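PDB 7KCT: 2-oxoglutarate carboxylase small subunit, which is a biotin-carboxylase-type subunit of a larger enzyme, built around an ATP-grasp fold and modelled here with ADP, magnesium and bicarbonate ions. Local coordinates for residues K435-D438 / F439-K443; L222-K225 / Y226-I230; I60-N63 / P64-Y68; M121-K124 / A125-K128; P306-E309 / M310-V314. All blocks are in the same frame, centred on the assembly; numbering follows the deposited sequence.

Contact 1: K435-D438 / F439-K443; sequences KDKD and FRDGK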
loop_
_atom_site.group_PDB
_atom_site.type_symbol
_atom_site.label_atom_id
_atom_site.label_comp_id
_atom_site.label_asym_id
_atom_site.label_seq_id
_atom_site.Cartn_x
_atom_site.Cartn_y
_atom_site.Cartn_z
ATOM N N LYS A 435 -3.197 20.802 -3.663
ATOM C CA LYS A 435 -2.365 22.007 -3.664
ATOM C C LYS A 435 -3.085 23.250 -3.131
ATOM O O LYS A 435 -2.471 24.318 -2.998
ATOM C CB LYS A 435 -1.887 22.286 -5.094
ATOM C CG LYS A 435 -0.903 21.302 -5.664
ATOM C CD LYS A 435 -0.760 21.623 -7.166
ATOM C CE LYS A 435 0.389 20.877 -7.778
ATOM N NZ LYS A 435 0.430 21.079 -9.253
ATOM N N ASP A 436 -4.385 23.171 -2.913
ATOM C CA ASP A 436 -5.145 24.356 -2.561
ATOM C C ASP A 436 -4.905 24.754 -1.102
ATOM O O ASP A 436 -4.967 23.914 -0.209
ATOM C CB ASP A 436 -6.619 24.102 -2.803
ATOM C CG ASP A 436 -7.502 25.219 -2.246
ATOM O OD1 ASP A 436 -7.363 26.353 -2.721
ATOM O OD2 ASP A 436 -8.344 24.947 -1.353
ATOM N N LYS A 437 -4.674 26.055 -0.855
ATOM C CA LYS A 437 -4.364 26.495 0.504
ATOM C C LYS A 437 -5.508 26.197 1.464
ATOM O O LYS A 437 -5.269 25.813 2.602
ATOM C CB LYS A 437 -4.077 27.990 0.580
ATOM C CG LYS A 437 -3.495 28.542 1.895
ATOM C CD LYS A 437 -3.509 30.089 1.840
ATOM C CE LYS A 437 -2.481 30.629 2.916
ATOM N NZ LYS A 437 -2.427 29.900 4.171
ATOM N N ASP A 438 -6.760 26.456 1.070
ATOM C CA ASP A 438 -7.866 26.178 1.978
ATOM C C ASP A 438 -7.890 24.698 2.360
ATOM O O ASP A 438 -7.947 24.351 3.543
ATOM C CB ASP A 438 -9.166 26.605 1.322
ATOM C CG ASP A 438 -9.413 28.119 1.420
ATOM O OD1 ASP A 438 -8.647 28.834 2.108
ATOM O OD2 ASP A 438 -10.381 28.600 0.795
ATOM N N PHE A 439 -7.819 23.795 1.380
ATOM C CA PHE A 439 -7.853 22.383 1.755
ATOM C C PHE A 439 -6.718 22.041 2.705
ATOM O O PHE A 439 -6.936 21.415 3.751
ATOM C CB PHE A 439 -7.817 21.487 0.518
ATOM C CG PHE A 439 -7.853 20.032 0.852
ATOM C CD1 PHE A 439 -9.046 19.394 1.096
ATOM C CD2 PHE A 439 -6.693 19.302 0.941
ATOM C CE1 PHE A 439 -9.073 18.022 1.440
ATOM C CE2 PHE A 439 -6.712 17.925 1.251
ATOM C CZ PHE A 439 -7.891 17.298 1.519
ATOM N N ARG A 440 -5.511 22.500 2.397
ATOM C CA ARG A 440 -4.362 22.227 3.252
ATOM C C ARG A 440 -4.561 22.752 4.669
ATOM O O ARG A 440 -3.970 22.208 5.609
ATOM C CB ARG A 440 -3.092 22.828 2.650
ATOM C CG ARG A 440 -2.478 22.093 1.464
ATOM C CD ARG A 440 -1.100 22.710 1.136
ATOM N NE ARG A 440 -0.152 22.703 2.267
ATOM C CZ ARG A 440 0.703 21.711 2.506
ATOM N NH1 ARG A 440 0.710 20.656 1.705
ATOM N NH2 ARG A 440 1.538 21.760 3.535
ATOM N N ASP A 441 -5.367 23.809 4.852
ATOM C CA ASP A 441 -5.570 24.359 6.186
ATOM C C ASP A 441 -6.780 23.762 6.898
ATOM O O ASP A 441 -7.068 24.165 8.027
ATOM C CB ASP A 441 -5.709 25.885 6.114
ATOM C CG ASP A 441 -4.389 26.578 5.762
ATOM O OD1 ASP A 441 -3.310 26.037 6.109
ATOM O OD2 ASP A 441 -4.428 27.665 5.137
ATOM N N GLY A 442 -7.479 22.797 6.286
ATOM C CA GLY A 442 -8.651 22.206 6.904
ATOM C C GLY A 442 -9.973 22.858 6.612
ATOM O O GLY A 442 -11.005 22.348 7.092
ATOM N N LYS A 443 -9.969 23.957 5.842
ATOM C CA LYS A 443 -11.146 24.784 5.629
ATOM C C LYS A 443 -11.889 24.324 4.373
ATOM O O LYS A 443 -11.713 24.852 3.271
ATOM C CB LYS A 443 -10.717 26.249 5.593
ATOM C CG LYS A 443 -9.714 26.623 6.738
ATOM C CD LYS A 443 -9.100 28.033 6.501
ATOM C CE LYS A 443 -8.524 28.655 7.835
ATOM N NZ LYS A 443 -7.668 27.708 8.676
#
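Asp436 and Gly442 close the two ends of the short helix 437-441, the first as an N-cap bonded to Phe439, the second in a Schellman motif. At the N-terminal end, chi1 of Asp436 (171°) sets CG beside its own carbonyl carbon and turns the carboxylate back over the first turn. There Asp436 OD2 accepts from Phe439 N at 3.0 Å. The N-H arrives from above the carboxylate plane, 43° out of it, and Tyr448 OH binds the same oxygen. Arg440 N adds the first backbone bond of the helix, a nearly straight one to Asp436 O at 3.0 Å.

One turn is bridged on the outer side by Lys437 and Asp441. The lysine chain runs out extended and bends only at its last torsion, which brings Lys437 NZ 3.2 Å from Asp441 OD2 on the syn lone pair of that oxygen, a salt bridge; farther back, Lys437 CG passes 3.5 Å from the same OD2.

In the last turn Asp441 N bonds to Asp438 O at 2.9 Å. The Schellman pair is separate: Lys443 N reaches the same Asp438 O, from the opposite face of its plane, at 3.1 Å, and Gly442 N, at a phi of 90°, donates to Phe439 O at 2.9 Å. Asp438 OD2 goes to His452 and Arg440 NH1 to Asp409. N-cap and Schellman motif are thus the two stops of helix 437-441 in the biotin carboxylase C-terminal region, packed through Phe439 and Arg440 on helix 404-417.

Contact 2: L222-K225 / Y226-I230; sequences LGDK and YGNVI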
loop_
_atom_site.group_PDB
_atom_site.type_symbol
_atom_site.label_atom_id
_atom_site.label_comp_id
_atom_site.label_asym_id
_atom_site.label_seq_id
_atom_site.Cartn_x
_atom_site.Cartn_y
_atom_site.Cartn_z
ATOM N N LEU A 222 -19.257 -1.006 14.103
ATOM C CA LEU A 222 -19.014 -2.429 13.860
ATOM C C LEU A 222 -19.535 -3.214 15.067
ATOM O O LEU A 222 -19.120 -2.928 16.192
ATOM C CB LEU A 222 -17.518 -2.669 13.650
ATOM C CG LEU A 222 -17.077 -4.062 13.213
ATOM C CD1 LEU A 222 -17.612 -4.370 11.841
ATOM C CD2 LEU A 222 -15.557 -4.178 13.197
ATOM N N GLY A 223 -20.462 -4.154 14.848
ATOM C CA GLY A 223 -21.000 -4.971 15.930
ATOM C C GLY A 223 -21.004 -6.449 15.579
ATOM O O GLY A 223 -21.116 -6.827 14.414
ATOM N N ASP A 224 -20.918 -7.297 16.618
ATOM C CA ASP A 224 -21.086 -8.740 16.443
ATOM C C ASP A 224 -22.514 -9.167 16.799
ATOM O O ASP A 224 -23.359 -8.356 17.168
ATOM C CB ASP A 224 -20.032 -9.520 17.237
ATOM C CG ASP A 224 -20.191 -9.421 18.765
ATOM O OD1 ASP A 224 -21.312 -9.162 19.248
ATOM O OD2 ASP A 224 -19.176 -9.659 19.466
ATOM N N LYS A 225 -22.801 -10.459 16.650
ATOM C CA LYS A 225 -24.161 -10.949 16.850
ATOM C C LYS A 225 -24.520 -11.112 18.327
ATOM O O LYS A 225 -25.660 -11.472 18.633
ATOM C CB LYS A 225 -24.329 -12.267 16.089
ATOM C CG LYS A 225 -24.219 -12.065 14.555
ATOM C CD LYS A 225 -24.593 -13.293 13.753
ATOM C CE LYS A 225 -24.646 -13.009 12.259
ATOM N NZ LYS A 225 -24.845 -14.273 11.444
ATOM N N TYR A 226 -23.577 -10.824 19.226
ATOM C CA TYR A 226 -23.712 -11.019 20.661
ATOM C C TYR A 226 -23.809 -9.700 21.402
ATOM O O TYR A 226 -23.511 -9.645 22.602
ATOM C CB TYR A 226 -22.521 -11.817 21.182
ATOM C CG TYR A 226 -22.290 -13.051 20.357
ATOM C CD1 TYR A 226 -23.158 -14.125 20.438
ATOM C CD2 TYR A 226 -21.230 -13.121 19.459
ATOM C CE1 TYR A 226 -22.964 -15.253 19.665
ATOM C CE2 TYR A 226 -21.023 -14.241 18.678
ATOM C CZ TYR A 226 -21.889 -15.303 18.781
ATOM O OH TYR A 226 -21.677 -16.417 17.999
ATOM N N GLY A 227 -24.161 -8.630 20.687
ATOM C CA GLY A 227 -24.382 -7.324 21.279
ATOM C C GLY A 227 -23.153 -6.498 21.584
ATOM O O GLY A 227 -23.276 -5.472 22.254
ATOM N N ASN A 228 -21.973 -6.877 21.130
ATOM C CA ASN A 228 -20.790 -6.060 21.366
ATOM C C ASN A 228 -20.583 -5.129 20.166
ATOM O O ASN A 228 -20.133 -5.569 19.101
ATOM C CB ASN A 228 -19.565 -6.928 21.589
ATOM C CG ASN A 228 -18.304 -6.104 21.829
ATOM O OD1 ASN A 228 -17.212 -6.486 21.406
ATOM N ND2 ASN A 228 -18.450 -4.957 22.470
ATOM N N VAL A 229 -20.902 -3.843 20.343
ATOM C CA VAL A 229 -20.834 -2.833 19.291
ATOM C C VAL A 229 -19.787 -1.795 19.679
ATOM O O VAL A 229 -19.784 -1.302 20.814
ATOM C CB VAL A 229 -22.197 -2.158 19.069
ATOM C CG1 VAL A 229 -22.137 -1.185 17.887
ATOM C CG2 VAL A 229 -23.312 -3.187 18.901
ATOM N N ILE A 230 -18.902 -1.464 18.736
ATOM C CA ILE A 230 -17.918 -0.402 18.906
ATOM C C ILE A 230 -18.064 0.593 17.756
ATOM O O ILE A 230 -18.708 0.325 16.734
ATOM C CB ILE A 230 -16.472 -0.928 18.979
ATOM C CG1 ILE A 230 -16.070 -1.632 17.684
ATOM C CG2 ILE A 230 -16.258 -1.885 20.175
ATOM C CD1 ILE A 230 -14.613 -2.084 17.670
#
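The carboxylate of Asp224 is gripped through its two faces: Tyr226 N and Asn228 N both bond to OD1, each well out of the carboxylate plane, one from either face, at 2.8 Å and 3.0 Å. The Tyr226 ring stands nearly upright to this group, its plane 74° from that of the carboxylate, and presents its edge to Asp224 CG, which lies near the ring plane. Tyr226 CD2 lies 3.9 Å from Asp224 CG. Arg328 makes a cation-pi contact with the same ring. Asp224 can hold two backbone N-H groups at once because its chi1 (68°) places CG between its backbone N and carbonyl carbon, the crowded position, from which OD1 looks into the turn.

That turn, type I from Asp224 to Gly227 with an Asx turn (OD1 to Tyr226 N) inside it, joins strands 215-223 and 229-236 in a beta hairpin of the ATP-grasp domain's antiparallel sheet. Gly227 leaves it with positive phi, and Asp224 N then closes the loop with a bond to Asn228 O at 3.1 Å. Around the hairpin end, Asp224 OD2 takes Leu329 N, Tyr226 OH reaches Gly326 O and Lys225 NZ reaches Ala324 O, tying the turn to the end of helix 316-324 and the loop after it.

Beyond the turn the strands pair in antiparallel register. Leu222 and Ile230 form a hydrogen-bonded pair with two nearly straight bonds, N to O in both directions, and Leu222 CB lies 4.4 Å from Ile230 CG1. Next to them Gly223 and Val229 are a non-hydrogen-bonded pair whose CA atoms approach to 4.0 Å.

Contact 3: I60-N63 / P64-Y68; sequences IGVN and PLDTY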
loop_
_atom_site.group_PDB
_atom_site.type_symbol
_atom_site.label_atom_id
_atom_site.label_comp_id
_atom_site.label_asym_id
_atom_site.label_seq_id
_atom_site.Cartn_x
_atom_site.Cartn_y
_atom_site.Cartn_z
ATOM N N ILE A 60 -24.332 -14.263 -15.713
ATOM C CA ILE A 60 -25.785 -14.306 -15.516
ATOM C C ILE A 60 -26.374 -12.952 -15.882
ATOM O O ILE A 60 -25.651 -11.967 -16.041
ATOM C CB ILE A 60 -26.176 -14.674 -14.059
ATOM C CG1 ILE A 60 -25.666 -13.617 -13.098
ATOM C CG2 ILE A 60 -25.636 -16.018 -13.671
ATOM C CD1 ILE A 60 -26.123 -13.803 -11.659
ATOM N N GLY A 61 -27.691 -12.904 -15.980
ATOM C CA GLY A 61 -28.476 -11.689 -16.116
ATOM C C GLY A 61 -28.862 -11.414 -17.559
ATOM O O GLY A 61 -28.146 -11.760 -18.501
ATOM N N VAL A 62 -29.994 -10.736 -17.743
ATOM C CA VAL A 62 -30.460 -10.462 -19.106
ATOM C C VAL A 62 -30.036 -9.085 -19.601
ATOM O O VAL A 62 -30.126 -8.801 -20.807
ATOM C CB VAL A 62 -31.993 -10.600 -19.195
ATOM C CG1 VAL A 62 -32.441 -12.011 -18.804
ATOM C CG2 VAL A 62 -32.675 -9.598 -18.309
ATOM N N ASN A 63 -29.578 -8.232 -18.724
ATOM C CA ASN A 63 -28.918 -6.985 -19.094
ATOM C C ASN A 63 -27.913 -6.685 -17.999
ATOM O O ASN A 63 -27.863 -7.430 -16.998
ATOM C CB ASN A 63 -29.943 -5.859 -19.259
ATOM C CG ASN A 63 -30.702 -5.584 -17.989
ATOM O OD1 ASN A 63 -30.138 -5.218 -16.965
ATOM N ND2 ASN A 63 -32.022 -5.750 -18.051
ATOM N N PRO A 64 -27.108 -5.625 -18.158
ATOM C CA PRO A 64 -25.985 -5.406 -17.234
ATOM C C PRO A 64 -26.372 -5.132 -15.803
ATOM O O PRO A 64 -25.591 -5.471 -14.911
ATOM C CB PRO A 64 -25.248 -4.213 -17.863
ATOM C CG PRO A 64 -25.456 -4.427 -19.390
ATOM C CD PRO A 64 -26.946 -4.828 -19.406
ATOM N N LEU A 65 -27.525 -4.522 -15.522
ATOM C CA LEU A 65 -27.819 -4.310 -14.114
ATOM C C LEU A 65 -28.550 -5.494 -13.508
ATOM O O LEU A 65 -28.402 -5.750 -12.318
ATOM C CB LEU A 65 -28.663 -3.056 -13.888
ATOM C CG LEU A 65 -28.067 -1.686 -14.177
ATOM C CD1 LEU A 65 -29.006 -0.662 -13.605
ATOM C CD2 LEU A 65 -26.705 -1.551 -13.601
ATOM N N ASP A 66 -29.380 -6.168 -14.302
ATOM C CA ASP A 66 -30.110 -7.340 -13.846
ATOM C C ASP A 66 -29.169 -8.419 -13.343
ATOM O O ASP A 66 -29.553 -9.207 -12.492
ATOM C CB ASP A 66 -30.952 -7.878 -15.000
ATOM C CG ASP A 66 -31.618 -9.206 -14.685
ATOM O OD1 ASP A 66 -32.478 -9.234 -13.774
ATOM O OD2 ASP A 66 -31.300 -10.207 -15.375
ATOM N N THR A 67 -27.952 -8.482 -13.900
ATOM C CA THR A 67 -26.907 -9.361 -13.373
ATOM C C THR A 67 -26.806 -9.268 -11.857
ATOM O O THR A 67 -26.746 -10.287 -11.162
ATOM C CB THR A 67 -25.559 -8.993 -14.000
ATOM O OG1 THR A 67 -25.603 -9.227 -15.416
ATOM C CG2 THR A 67 -24.391 -9.822 -13.360
ATOM N N TYR A 68 -26.763 -8.046 -11.320
ATOM C CA TYR A 68 -26.546 -7.810 -9.904
ATOM C C TYR A 68 -27.811 -7.493 -9.097
ATOM O O TYR A 68 -27.739 -7.429 -7.863
ATOM C CB TYR A 68 -25.520 -6.674 -9.722
ATOM C CG TYR A 68 -24.233 -6.934 -10.482
ATOM C CD1 TYR A 68 -23.244 -7.702 -9.910
ATOM C CD2 TYR A 68 -24.042 -6.466 -11.772
ATOM C CE1 TYR A 68 -22.087 -7.978 -10.554
ATOM C CE2 TYR A 68 -22.870 -6.744 -12.456
ATOM C CZ TYR A 68 -21.890 -7.519 -11.813
ATOM O OH TYR A 68 -20.698 -7.864 -12.377
#
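Asp66 reaches back from the first turn of helix 66-69 to Val62 N, while Asn63 caps the start of that helix, just after strand 56-59 of the parallel N-terminal sheet. Asp66 CB begins 3.4 Å from Asn63 OD1. CG, swung beside the carbonyl carbon by chi1 of 173°, comes next to Val62 CG2, and Asp66 OD2 at the tip accepts from Val62 N at 2.8 Å through its anti lone pair. Asp66 OD2 also passes 3.3 Å from Gly61 CA, and Arg73 forms a salt bridge with it, whereas OD1 makes a weak bond with Asn70.

Asn63 OD1 in turn accepts from Asp66 N at 2.9 Å, the donor standing 36° out of the amide carbonyl plane. This one side-chain oxygen holds Asp66 N firmly and Leu65 N weakly; Asn63 O receives Thr67 N. The amide and carboxylate planes of Asn63 and Asp66 are turned 62° apart.

Thr67 ties the helix to Ile60, the residue that follows the strand. Asn42 ND2 is a second partner of the Thr67 hydroxyl, whose OG1 donates to Ile60 O at 2.8 Å while Thr67 CG2 lies 4.0 Å from Ile60 CG1.

Contact 4: M121-K124 / A125-K128; sequences MGDK and ARSK. With ADP (adenosine-5'-diphosphate), chain C; BCT (bicarbonate ion), chain F.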
loop_
_atom_site.group_PDB
_atom_site.type_symbol
_atom_site.label_atom_id
_atom_site.label_comp_id
_atom_site.label_asym_id
_atom_site.label_seq_id
_atom_site.Cartn_x
_atom_site.Cartn_y
_atom_site.Cartn_z
ATOM N N MET A 121 -34.295 0.995 8.746
ATOM C CA MET A 121 -33.490 2.164 8.442
ATOM C C MET A 121 -33.460 2.497 6.980
ATOM O O MET A 121 -32.686 3.373 6.590
ATOM C CB MET A 121 -32.076 1.956 8.952
ATOM C CG MET A 121 -32.158 1.630 10.381
ATOM S SD MET A 121 -33.001 2.899 11.440
ATOM C CE MET A 121 -31.780 4.245 11.760
ATOM N N GLY A 122 -34.331 1.894 6.194
ATOM C CA GLY A 122 -34.381 2.103 4.763
ATOM C C GLY A 122 -35.145 3.319 4.330
ATOM O O GLY A 122 -35.152 3.655 3.147
ATOM N N ASP A 123 -35.789 3.992 5.263
ATOM C CA ASP A 123 -36.518 5.212 4.988
ATOM C C ASP A 123 -35.911 6.274 5.882
ATOM O O ASP A 123 -35.793 6.063 7.089
ATOM C CB ASP A 123 -38.002 5.000 5.254
ATOM C CG ASP A 123 -38.792 6.276 5.177
ATOM O OD1 ASP A 123 -38.852 6.981 6.215
ATOM O OD2 ASP A 123 -39.327 6.595 4.083
ATOM N N LYS A 124 -35.490 7.397 5.284
ATOM C CA LYS A 124 -34.758 8.401 6.062
ATOM C C LYS A 124 -35.631 9.007 7.160
ATOM O O LYS A 124 -35.151 9.273 8.261
ATOM C CB LYS A 124 -34.216 9.526 5.158
ATOM C CG LYS A 124 -33.048 9.148 4.193
ATOM C CD LYS A 124 -32.214 10.411 3.742
ATOM C CE LYS A 124 -31.389 10.135 2.478
ATOM N NZ LYS A 124 -31.736 11.019 1.301
ATOM N N ALA A 125 -36.890 9.305 6.845
ATOM C CA ALA A 125 -37.790 9.912 7.829
ATOM C C ALA A 125 -37.944 9.028 9.058
ATOM O O ALA A 125 -37.746 9.469 10.196
ATOM C CB ALA A 125 -39.151 10.184 7.194
ATOM N N ARG A 126 -38.330 7.773 8.849
ATOM C CA ARG A 126 -38.372 6.839 9.970
ATOM C C ARG A 126 -37.032 6.747 10.679
ATOM O O ARG A 126 -36.986 6.697 11.911
ATOM C CB ARG A 126 -38.817 5.464 9.466
ATOM C CG ARG A 126 -38.795 4.363 10.500
ATOM C CD ARG A 126 -39.551 3.186 9.991
ATOM N NE ARG A 126 -38.973 2.508 8.826
ATOM C CZ ARG A 126 -39.499 2.489 7.605
ATOM N NH1 ARG A 126 -40.623 3.132 7.334
ATOM N NH2 ARG A 126 -38.899 1.786 6.640
ATOM N N SER A 127 -35.913 6.697 9.932
ATOM C CA SER A 127 -34.613 6.575 10.605
ATOM C C SER A 127 -34.335 7.741 11.555
ATOM O O SER A 127 -33.709 7.554 12.602
ATOM C CB SER A 127 -33.437 6.511 9.607
ATOM O OG SER A 127 -33.764 5.800 8.438
ATOM N N LYS A 128 -34.643 8.971 11.143
ATOM C CA LYS A 128 -34.471 10.109 12.057
ATOM C C LYS A 128 -35.309 9.945 13.328
ATOM O O LYS A 128 -34.849 10.234 14.445
ATOM C CB LYS A 128 -34.886 11.413 11.364
ATOM C CG LYS A 128 -34.034 11.858 10.205
ATOM C CD LYS A 128 -34.653 13.061 9.506
ATOM C CE LYS A 128 -34.272 14.369 10.180
ATOM N NZ LYS A 128 -34.951 15.508 9.484
HETATM P PB ADP C . -27.871 10.254 0.118
HETATM O O1B ADP C . -28.125 10.430 -1.338
HETATM O O2B ADP C . -26.526 10.228 0.798
HETATM O O3B ADP C . -28.865 9.352 0.824
HETATM P PA ADP C . -27.959 12.089 2.245
HETATM O O1A ADP C . -26.791 11.562 3.000
HETATM O O2A ADP C . -29.143 12.589 3.057
HETATM O O3A ADP C . -28.519 11.816 0.809
HETATM O "O5'" ADP C . -27.245 13.808 2.008
HETATM C "C5'" ADP C . -26.616 14.014 0.691
HETATM C "C4'" ADP C . -25.667 15.121 0.928
HETATM O "O4'" ADP C . -26.506 16.297 0.861
HETATM C "C3'" ADP C . -25.048 15.078 2.274
HETATM O "O3'" ADP C . -23.742 14.494 2.209
HETATM C "C2'" ADP C . -24.853 16.579 2.474
HETATM O "O2'" ADP C . -23.778 17.118 1.612
HETATM C "C1'" ADP C . -26.101 17.186 1.899
HETATM N N9 ADP C . -27.162 17.326 2.925
HETATM C C8 ADP C . -28.065 16.371 3.413
HETATM N N7 ADP C . -28.903 16.914 4.334
HETATM C C5 ADP C . -28.495 18.243 4.459
HETATM C C6 ADP C . -28.964 19.319 5.255
HETATM N N6 ADP C . -29.999 19.124 6.115
HETATM N N1 ADP C . -28.367 20.536 5.213
HETATM C C2 ADP C . -27.354 20.635 4.318
HETATM N N3 ADP C . -26.814 19.719 3.496
HETATM C C4 ADP C . -27.423 18.510 3.591
HETATM C C BCT F . -41.181 2.561 4.064
HETATM O O1 BCT F . -40.522 1.501 3.930
HETATM O O2 BCT F . -41.159 3.505 4.864
HETATM O O3 BCT F . -42.142 2.729 3.006
#
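A chi1 of 172° in Asp123 lays its CG beside the carbonyl carbon and points OD1 at the start of helix 124-133, while the chain of Arg126, extended until it bends at chi3 (66°), carries its guanidinium back over Asp123. The first placement makes the N-cap: Arg126 N donates to Asp123 OD1 at 2.8 Å, nearly straight and almost along the C-O axis. The second puts Asp123 CB against one face of the guanidinium, 3.4 Å above its plane and toward the rim.

With that face lying on Asp123, the guanidinium uses its edge for the bicarbonate ion. Arg126 NH1 binds O2 of bicarbonate at 2.6 Å and NH2 binds O1 at 3.2 Å; the ion probably comes from the crystallisation liquor. Leu120 O and Glu119 O also hold the arginine, at NE and NH2. Asp123 OD2 is bound by Arg202, the third residue of this pocket, and by Ser168 OG.

Asp123 O takes Ser127 N at 2.9 Å. Ser127 OG is modelled only 2.5 Å from the same Asp123 O, a very short bond of doubtful length. Met121 folds round this serine, its chain bent twice so that CE rests 3.5 Å from Ser127 CB.

Lys124 NZ makes a weak bond at 3.4 Å to O3A of the nearer of two ADP molecules, and another weak one to Ala167 O. The capped helix start thus carries one basic side chain to each of two anion sites, the bicarbonate pocket and the phosphates of this ADP in the ATP-grasp domain.

Contact 5: P306-E309 / M310-V314; sequences PVTE and MITGV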
loop_
_atom_site.group_PDB
_atom_site.type_symbol
_atom_site.label_atom_id
_atom_site.label_comp_id
_atom_site.label_asym_id
_atom_site.label_seq_id
_atom_site.Cartn_x
_atom_site.Cartn_y
_atom_site.Cartn_z
ATOM N N PRO A 306 -11.749 2.385 3.749
ATOM C CA PRO A 306 -10.300 2.232 3.971
ATOM C C PRO A 306 -9.668 3.337 4.800
ATOM O O PRO A 306 -8.743 3.029 5.560
ATOM C CB PRO A 306 -9.726 2.169 2.540
ATOM C CG PRO A 306 -10.849 1.536 1.752
ATOM C CD PRO A 306 -12.099 2.221 2.321
ATOM N N VAL A 307 -10.134 4.592 4.757
ATOM C CA VAL A 307 -9.443 5.596 5.570
ATOM C C VAL A 307 -9.545 5.235 7.045
ATOM O O VAL A 307 -8.612 5.460 7.823
ATOM C CB VAL A 307 -9.965 7.031 5.313
ATOM C CG1 VAL A 307 -9.670 7.474 3.873
ATOM C CG2 VAL A 307 -11.436 7.226 5.672
ATOM N N THR A 308 -10.676 4.681 7.448
ATOM C CA THR A 308 -10.856 4.271 8.838
ATOM C C THR A 308 -9.972 3.095 9.193
ATOM O O THR A 308 -9.436 3.034 10.310
ATOM C CB THR A 308 -12.322 3.936 9.099
ATOM O OG1 THR A 308 -13.122 5.118 8.888
ATOM C CG2 THR A 308 -12.452 3.378 10.556
ATOM N N GLU A 309 -9.793 2.147 8.255
ATOM C CA GLU A 309 -8.881 1.033 8.494
ATOM C C GLU A 309 -7.454 1.504 8.670
ATOM O O GLU A 309 -6.694 0.939 9.477
ATOM C CB GLU A 309 -8.950 0.008 7.349
ATOM C CG GLU A 309 -10.313 -0.535 7.078
ATOM C CD GLU A 309 -10.313 -1.545 5.913
ATOM O OE1 GLU A 309 -9.484 -1.450 4.971
ATOM O OE2 GLU A 309 -11.135 -2.478 5.958
ATOM N N MET A 310 -7.056 2.545 7.950
ATOM C CA MET A 310 -5.659 2.958 8.065
ATOM C C MET A 310 -5.343 3.622 9.414
ATOM O O MET A 310 -4.211 3.559 9.866
ATOM C CB MET A 310 -5.278 3.912 6.938
ATOM C CG MET A 310 -5.669 3.395 5.554
ATOM S SD MET A 310 -4.589 2.062 5.049
ATOM C CE MET A 310 -3.297 3.141 4.435
ATOM N N ILE A 311 -6.288 4.338 10.031
ATOM C CA ILE A 311 -5.965 5.014 11.277
ATOM C C ILE A 311 -6.233 4.151 12.504
ATOM O O ILE A 311 -5.681 4.439 13.583
ATOM C CB ILE A 311 -6.711 6.356 11.428
ATOM C CG1 ILE A 311 -8.235 6.167 11.504
ATOM C CG2 ILE A 311 -6.329 7.340 10.286
ATOM C CD1 ILE A 311 -8.989 7.504 11.820
ATOM N N THR A 312 -7.096 3.141 12.386
ATOM C CA THR A 312 -7.409 2.255 13.510
ATOM C C THR A 312 -6.692 0.923 13.475
ATOM O O THR A 312 -6.571 0.277 14.522
ATOM C CB THR A 312 -8.904 1.931 13.597
ATOM O OG1 THR A 312 -9.344 1.165 12.451
ATOM C CG2 THR A 312 -9.747 3.204 13.711
ATOM N N GLY A 313 -6.293 0.460 12.286
ATOM C CA GLY A 313 -5.770 -0.876 12.089
ATOM C C GLY A 313 -6.811 -1.986 12.045
ATOM O O GLY A 313 -6.438 -3.158 12.008
ATOM N N VAL A 314 -8.095 -1.671 11.995
ATOM C CA VAL A 314 -9.146 -2.680 11.994
ATOM C C VAL A 314 -9.542 -2.995 10.544
ATOM O O VAL A 314 -9.974 -2.112 9.808
ATOM C CB VAL A 314 -10.354 -2.203 12.821
ATOM C CG1 VAL A 314 -11.517 -3.135 12.709
ATOM C CG2 VAL A 314 -9.947 -2.057 14.280
#
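Thr312 grips Thr308 O with two hydrogen bonds, from Thr312 N at 3.1 Å and from Thr312 OG1 at 2.8 Å, the two donors approaching from opposite faces of the carbonyl plane. The hydroxyl is able to do this because chi1 of Thr312 (65°) puts OG1 between the backbone N and the carbonyl carbon. Thr312 OG1 also accepts from Val314 N at 3.1 Å, an ST turn that carries the chain out of the helix. Glu309 O takes Gly313 N at 2.9 Å, and Gly313, with positive phi, is where the helical course ends. One turn earlier Met310 N bonds to Pro306 O; the bond from Ile311 N to Val307 O is weak.

Carbon-to-oxygen approaches form a second kind. As the chain turns back after Gly313, Val314 O comes 3.2 Å from Glu309 CG and makes a CA-H...O contact with Glu309 CA at 3.6 Å. Apolar packing is limited to the methyls Thr308 CG2 and Thr312 CG2, which face each other at 4.2 Å.

In salt bridges, Glu309 OE1 pairs with Arg375 and OE2 with Arg25; OE2 also accepts a hydrogen bond from Ile316 N, the start of the next helix. The helix and the residues after its end pack on strand 229-236 (Thr308, Val314) and on strands 341-351 and 393-401 (Pro306, Met310), while Glu309 packs on Phe372 of the second subunit.

How the contacts relate
Contacts 2 and 5 are the pair that touch: Leu222 CD2 of the hairpin meets Val314 CG1 beyond the helix end at 4.2 Å, inside the ATP-grasp range that also holds contact 4. Contact 4 binds ligand directly; the side chain of Lys124 lies about 6 Å from the magnesium ion and about 8 Å from a second ADP. The side chains of Leu65 in contact 3 and Pro306 in contact 5 are each about 9 Å from an ADP other than the one bonded to Lys124. Contact 1, in the C-terminal range, lies across the chain's centre from contact 3, centres about 43 Å apart; its closest neighbour is contact 5, about 10 Å between nearest atoms.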